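Local coordinates for tRNA (cytosine(38)-C(5))-methyltransferase (Schizosaccharomyces pombe, PDB 6FDF), which transfers a methyl group from S-adenosyl-L-methionine to carbon 5 of cytosine 38 in the anticodon loop of tRNA(Asp), without methylating DNA, at residues Cys85-Phe88 with Thr89-Gly92; His266-Phe269 with Glu270-Arg273. One frame throughout, in Å; residues are numbered along the deposited sequence.

Contact 1: residues Cys85-Phe88 with Thr89-Gly92; sequences CQPF and TRIG
Between Pro87 and Arg90 the chain bends through a loop that is neither helix nor strand, and its path can be read from the backbone. Gln86 and Pro87 are extended, with a cis peptide bond joining them; Phe88 alone takes helix-like angles (phi -64°, psi -36°), and from Thr89 to Ile91 the chain is extended again. This turn brings Arg90 round to the flank of the proline. Cys85, the predicted active-site residue, opens the segment as part of the Cys-Gln sequence of conserved motif IV of C5-cytosine methyltransferases, whose cysteine is the nucleophile in relatives. The motif lies in the loop that follows strand 78-81, and the proline sits two residues after this cysteine. Across the turn the main side-chain contact is apolar against charged. The Arg90 chain leaves the backbone with CG anti to N and then bends at chi3 (-60°), which places Pro87 CD over one face of the guanidinium, with Arg90 NH2 3.8 Å and CZ 4.1 Å from that carbon. Nearer the backbone, Pro87 CG lies 4.1 Å from Arg90 CA, and Pro87 CB lies 3.9 Å from Thr89 O. Phe88 CB points away from 89-92, and the ring packs on Phe130 and the end of strand 121-127, while the Phe88 carbonyl receives a weak hydrogen bond from Lys134. Arg90 NH2 also comes close to NE of Arg101, a like charge.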
ATOM      1  N   CYS A  85      -5.803  -2.743 -11.319  1.00 45.38           N
ATOM      2  CA  CYS A  85      -6.016  -2.221 -12.655  1.00 39.05           C
ATOM      3  C   CYS A  85      -5.023  -2.730 -13.694  1.00 44.17           C
ATOM      4  O   CYS A  85      -5.208  -2.445 -14.882  1.00 45.56           O
ATOM      5  CB  CYS A  85      -6.009  -0.685 -12.618  1.00 35.96           C
ATOM      6  SG  CYS A  85      -7.506  -0.053 -11.790  1.00 41.29           S
ATOM      7  N   GLN A  86      -3.988  -3.476 -13.291  1.00 45.76           N
ATOM      8  CA  GLN A  86      -3.064  -4.021 -14.278  1.00 44.20           C
ATOM      9  C   GLN A  86      -3.634  -5.306 -14.882  1.00 44.56           C
ATOM     10  O   GLN A  86      -4.287  -6.084 -14.180  1.00 40.96           O
ATOM     11  CB  GLN A  86      -1.703  -4.309 -13.643  1.00 43.19           C
ATOM     12  CG  GLN A  86      -1.129  -3.162 -12.837  1.00 51.01           C
ATOM     13  CD  GLN A  86       0.383  -3.217 -12.745  1.00 61.75           C
ATOM     14  OE1 GLN A  86       0.945  -3.432 -11.670  1.00 64.48           O
ATOM     15  NE2 GLN A  86       1.052  -3.023 -13.876  1.00 67.15           N
ATOM     16  N   PRO A  87      -3.411  -5.557 -16.183  1.00 45.26           N
ATOM     17  CA  PRO A  87      -2.628  -4.719 -17.097  1.00 44.47           C
ATOM     18  C   PRO A  87      -3.413  -3.499 -17.555  1.00 46.49           C
ATOM     19  O   PRO A  87      -4.624  -3.588 -17.777  1.00 43.86           O
ATOM     20  CB  PRO A  87      -2.349  -5.656 -18.271  1.00 44.41           C
ATOM     21  CG  PRO A  87      -3.534  -6.550 -18.303  1.00 44.83           C
ATOM     22  CD  PRO A  87      -3.949  -6.748 -16.862  1.00 46.55           C
ATOM     23  N   PHE A  88      -2.723  -2.366 -17.684  1.00 45.76           N
ATOM     24  CA  PHE A  88      -3.390  -1.141 -18.111  1.00 46.86           C
ATOM     25  C   PHE A  88      -3.943  -1.270 -19.525  1.00 49.24           C
ATOM     26  O   PHE A  88      -5.010  -0.724 -19.832  1.00 54.84           O
ATOM     27  CB  PHE A  88      -2.418   0.034 -17.989  1.00 50.39           C
ATOM     28  CG  PHE A  88      -2.005   0.314 -16.571  1.00 49.74           C
ATOM     29  CD1 PHE A  88      -2.937   0.262 -15.548  1.00 40.85           C
ATOM     30  CD2 PHE A  88      -0.686   0.594 -16.255  1.00 59.53           C
ATOM     31  CE1 PHE A  88      -2.566   0.508 -14.239  1.00 46.22           C
ATOM     32  CE2 PHE A  88      -0.309   0.836 -14.948  1.00 57.85           C
ATOM     33  CZ  PHE A  88      -1.252   0.792 -13.938  1.00 55.38           C
ATOM     34  N   THR A  89      -3.238  -1.987 -20.399  1.00 52.56           N
ATOM     35  CA  THR A  89      -3.726  -2.308 -21.738  1.00 59.18           C
ATOM     36  C   THR A  89      -3.859  -3.822 -21.855  1.00 57.41           C
ATOM     37  O   THR A  89      -2.852  -4.530 -21.960  1.00 58.73           O
ATOM     38  CB  THR A  89      -2.789  -1.759 -22.814  1.00 65.90           C
ATOM     39  OG1 THR A  89      -2.758  -0.328 -22.736  1.00 69.90           O
ATOM     40  CG2 THR A  89      -3.267  -2.174 -24.201  1.00 68.03           C
ATOM     41  N   ARG A  90      -5.092  -4.317 -21.825  1.00 55.08           N
ATOM     42  CA  ARG A  90      -5.337  -5.746 -21.936  1.00 62.28           C
ATOM     43  C   ARG A  90      -5.284  -6.198 -23.393  1.00 60.87           C
ATOM     44  O   ARG A  90      -5.630  -5.449 -24.313  1.00 63.39           O
ATOM     45  CB  ARG A  90      -6.689  -6.104 -21.322  1.00 66.63           C
ATOM     46  CG  ARG A  90      -6.908  -7.595 -21.134  1.00 70.69           C
ATOM     47  CD  ARG A  90      -8.199  -7.867 -20.388  1.00 66.68           C
ATOM     48  NE  ARG A  90      -8.171  -7.239 -19.070  1.00 63.68           N
ATOM     49  CZ  ARG A  90      -7.704  -7.826 -17.973  1.00 59.75           C
ATOM     50  NH1 ARG A  90      -7.233  -9.066 -18.029  1.00 61.34           N
ATOM     51  NH2 ARG A  90      -7.714  -7.176 -16.818  1.00 55.78           N
ATOM     52  N   ILE A  91      -4.843  -7.440 -23.597  1.00 51.58           N
ATOM     53  CA  ILE A  91      -4.783  -8.049 -24.919  1.00 56.37           C
ATOM     54  C   ILE A  91      -5.756  -9.224 -24.948  1.00 66.14           C
ATOM     55  O   ILE A  91      -6.113  -9.794 -23.914  1.00 68.02           O
ATOM     56  CB  ILE A  91      -3.356  -8.514 -25.292  1.00 56.25           C
ATOM     57  CG1 ILE A  91      -2.303  -7.542 -24.761  1.00 52.14           C
ATOM     58  CG2 ILE A  91      -3.207  -8.673 -26.808  1.00 62.19           C
ATOM     59  CD1 ILE A  91      -0.877  -8.073 -24.864  1.00 49.56           C
ATOM     60  N   GLY A  92      -6.184  -9.585 -26.155  1.00 73.87           N
ATOM     61  CA  GLY A  92      -7.007 -10.765 -26.340  1.00 80.74           C
ATOM     62  C   GLY A  92      -8.407 -10.478 -26.839  1.00 81.89           C
ATOM     63  O   GLY A  92      -9.039  -9.502 -26.423  1.00 80.22           O
TER

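Contact 2: residues His266-Phe269 with Glu270-Arg273; sequences HEQF and ERNR
Two different first torsions bring Phe269 and Arg273 together: Phe269 sets CG anti to its own N, whereas Arg273 places CG between N and the carbonyl carbon (chi1 60°). With a further bend at chi3, the arginine curls back along the ring. Its CB stands 3.7 Å from the ring centroid, almost on the normal, a CH-pi contact over the face. Farther out, Phe269 CE1 meets a face of the Arg273 guanidinium, 3.4 Å from CZ, with the ring and guanidinium planes inclined by 44° and therefore not a flat stack. NH1 continues to the carbonyl of Leu222, which anchors the far end of the arginine. Water 1, at the guanidinium edge and in its plane, accepts from Arg273 N and from Arg273 NE, 2.9 Å away, and donates to Phe269 O at 2.7 Å; it thus joins a carbonyl to an amide that do not bond directly. On another flank of the helix, Glu267 and Arg271 run side by side. The carboxylate stacks on the guanidinium, the planes 24° apart, and Glu267 OE1 lies 3.2 Å from NH1 of Arg271, a salt bridge of charge alone because no N-H points at the oxygen. Glu270 directs its OE2 to His227, whose ring also meets that of Phe269. Among the backbone bonds, Asn272 N to Gln268 O is short at 2.9 Å; those from Glu270 N to His266 O and from Arg271 N to Glu267 O are weak. Side chains paired four residues apart, Glu267 with Arg271 and Phe269 with Arg273, show the i to i+4 spacing of an alpha helix, here helix 265-272.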
ATOM      1  N   HIS A 266      30.935  -4.486  -2.557  1.00 49.17           N
ATOM      2  CA  HIS A 266      31.195  -5.125  -3.844  1.00 51.86           C
ATOM      3  C   HIS A 266      32.497  -5.912  -3.819  1.00 51.76           C
ATOM      4  O   HIS A 266      32.566  -7.028  -4.347  1.00 48.86           O
ATOM      5  CB  HIS A 266      31.233  -4.089  -4.966  1.00 62.17           C
ATOM      6  CG  HIS A 266      31.570  -4.676  -6.302  1.00 72.09           C
ATOM      7  ND1 HIS A 266      32.773  -4.447  -6.935  1.00 76.89           N
ATOM      8  CD2 HIS A 266      30.869  -5.502  -7.115  1.00 74.26           C
ATOM      9  CE1 HIS A 266      32.795  -5.098  -8.084  1.00 77.60           C
ATOM     10  NE2 HIS A 266      31.651  -5.746  -8.219  1.00 75.87           N
ATOM     11  N   GLU A 267      33.550  -5.336  -3.229  1.00 48.09           N
ATOM     12  CA  GLU A 267      34.820  -6.041  -3.143  1.00 49.10           C
ATOM     13  C   GLU A 267      34.680  -7.327  -2.342  1.00 47.73           C
ATOM     14  O   GLU A 267      35.187  -8.380  -2.750  1.00 44.98           O
ATOM     15  CB  GLU A 267      35.874  -5.125  -2.518  1.00 50.97           C
ATOM     16  CG  GLU A 267      37.291  -5.643  -2.548  1.00 57.64           C
ATOM     17  CD  GLU A 267      38.262  -4.660  -1.917  1.00 70.72           C
ATOM     18  OE1 GLU A 267      38.209  -4.495  -0.679  1.00 69.19           O
ATOM     19  OE2 GLU A 267      39.072  -4.055  -2.652  1.00 68.31           O
ATOM     20  N   GLN A 268      33.993  -7.269  -1.200  1.00 42.43           N
ATOM     21  CA  GLN A 268      33.822  -8.474  -0.399  1.00 46.67           C
ATOM     22  C   GLN A 268      32.924  -9.485  -1.103  1.00 42.19           C
ATOM     23  O   GLN A 268      33.102 -10.696  -0.928  1.00 45.52           O
ATOM     24  CB  GLN A 268      33.250  -8.118   0.976  1.00 46.84           C
ATOM     25  CG  GLN A 268      32.996  -9.321   1.875  1.00 45.96           C
ATOM     26  CD  GLN A 268      34.239 -10.171   2.099  1.00 48.31           C
ATOM     27  OE1 GLN A 268      34.163 -11.399   2.142  1.00 53.06           O
ATOM     28  NE2 GLN A 268      35.385  -9.520   2.269  1.00 47.65           N
ATOM     29  N   PHE A 269      31.976  -9.009  -1.911  1.00 39.96           N
ATOM     30  CA  PHE A 269      31.066  -9.925  -2.594  1.00 38.50           C
ATOM     31  C   PHE A 269      31.834 -10.900  -3.479  1.00 40.88           C
ATOM     32  O   PHE A 269      31.529 -12.099  -3.504  1.00 42.21           O
ATOM     33  CB  PHE A 269      30.041  -9.140  -3.411  1.00 39.19           C
ATOM     34  CG  PHE A 269      28.865  -9.968  -3.863  1.00 41.08           C
ATOM     35  CD1 PHE A 269      28.948 -10.750  -5.009  1.00 44.61           C
ATOM     36  CD2 PHE A 269      27.684  -9.970  -3.142  1.00 40.68           C
ATOM     37  CE1 PHE A 269      27.873 -11.519  -5.429  1.00 44.80           C
ATOM     38  CE2 PHE A 269      26.598 -10.739  -3.556  1.00 43.31           C
ATOM     39  CZ  PHE A 269      26.698 -11.512  -4.704  1.00 40.82           C
ATOM     40  N   GLU A 270      32.843 -10.407  -4.207  1.00 42.16           N
ATOM     41  CA  GLU A 270      33.650 -11.296  -5.037  1.00 42.05           C
ATOM     42  C   GLU A 270      34.557 -12.179  -4.193  1.00 49.26           C
ATOM     43  O   GLU A 270      34.858 -13.313  -4.585  1.00 50.73           O
ATOM     44  CB  GLU A 270      34.479 -10.480  -6.032  1.00 49.41           C
ATOM     45  CG  GLU A 270      33.653  -9.628  -6.988  1.00 52.17           C
ATOM     46  CD  GLU A 270      32.593 -10.424  -7.736  1.00 61.68           C
ATOM     47  OE1 GLU A 270      32.842 -11.607  -8.060  1.00 63.07           O
ATOM     48  OE2 GLU A 270      31.509  -9.865  -7.995  1.00 62.58           O
ATOM     49  N   ARG A 271      35.000 -11.678  -3.037  1.00 45.85           N
ATOM     50  CA  ARG A 271      35.896 -12.449  -2.182  1.00 47.05           C
ATOM     51  C   ARG A 271      35.175 -13.642  -1.569  1.00 47.39           C
ATOM     52  O   ARG A 271      35.627 -14.786  -1.695  1.00 48.52           O
ATOM     53  CB  ARG A 271      36.483 -11.542  -1.098  1.00 45.28           C
ATOM     54  CG  ARG A 271      37.489 -10.526  -1.638  1.00 49.19           C
ATOM     55  CD  ARG A 271      38.028  -9.596  -0.557  1.00 45.91           C
ATOM     56  NE  ARG A 271      39.116  -8.761  -1.070  1.00 50.38           N
ATOM     57  CZ  ARG A 271      39.578  -7.670  -0.464  1.00 60.33           C
ATOM     58  NH1 ARG A 271      39.046  -7.263   0.682  1.00 56.49           N
ATOM     59  NH2 ARG A 271      40.575  -6.983  -1.006  1.00 55.97           N
ATOM     60  N   ASN A 272      34.054 -13.384  -0.886  1.00 45.84           N
ATOM     61  CA  ASN A 272      33.241 -14.436  -0.276  1.00 48.37           C
ATOM     62  C   ASN A 272      31.892 -13.795   0.051  1.00 42.07           C
ATOM     63  O   ASN A 272      31.753 -13.155   1.098  1.00 44.78           O
ATOM     64  CB  ASN A 272      33.909 -15.012   0.964  1.00 50.00           C
ATOM     65  CG  ASN A 272      33.011 -15.980   1.725  1.00 58.26           C
ATOM     66  OD1 ASN A 272      31.968 -16.412   1.230  1.00 55.50           O
ATOM     67  ND2 ASN A 272      33.420 -16.327   2.939  1.00 67.40           N
ATOM     68  N   ARG A 273      30.918 -13.969  -0.847  1.00 41.27           N
ATOM     69  CA  ARG A 273      29.626 -13.315  -0.677  1.00 37.59           C
ATOM     70  C   ARG A 273      28.867 -13.830   0.538  1.00 36.15           C
ATOM     71  O   ARG A 273      27.978 -13.134   1.038  1.00 39.82           O
ATOM     72  CB  ARG A 273      28.778 -13.482  -1.943  1.00 39.18           C
ATOM     73  CG  ARG A 273      28.489 -14.931  -2.320  1.00 45.99           C
ATOM     74  CD  ARG A 273      28.084 -15.053  -3.779  1.00 41.53           C
ATOM     75  NE  ARG A 273      29.216 -14.815  -4.669  1.00 42.97           N
ATOM     76  CZ  ARG A 273      29.119 -14.659  -5.986  1.00 47.67           C
ATOM     77  NH1 ARG A 273      27.935 -14.716  -6.585  1.00 43.58           N
ATOM     78  NH2 ARG A 273      30.209 -14.444  -6.709  1.00 52.48           N
TER
HETATM   79  O   HOH W   1      31.823 -14.804  -3.507  1.00 44.02           O

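Overall arrangement
Contact 1 comes first along the chain, and contact 2 follows far downstream; their centres are 42 Å apart and their nearest atoms about 28 Å. Both belong to the C5-methyltransferase domain, yet they share no helix, strand or sheet. Residues 85-92 belong to the loop between strand 78-81, a member of the seven-stranded mixed sheet, and helix 103-111, on the side where S-adenosyl-L-homocysteine binds. Residues 266-273 lie on helix 265-272, between strands 256-258 and 278-279 of the small three-stranded sheet, in what is probably the target-recognition part of the enzyme. The pair thus contrasts a loop carrying the predicted active-site cysteine with helix packing about 35 Å from the centre of the chain.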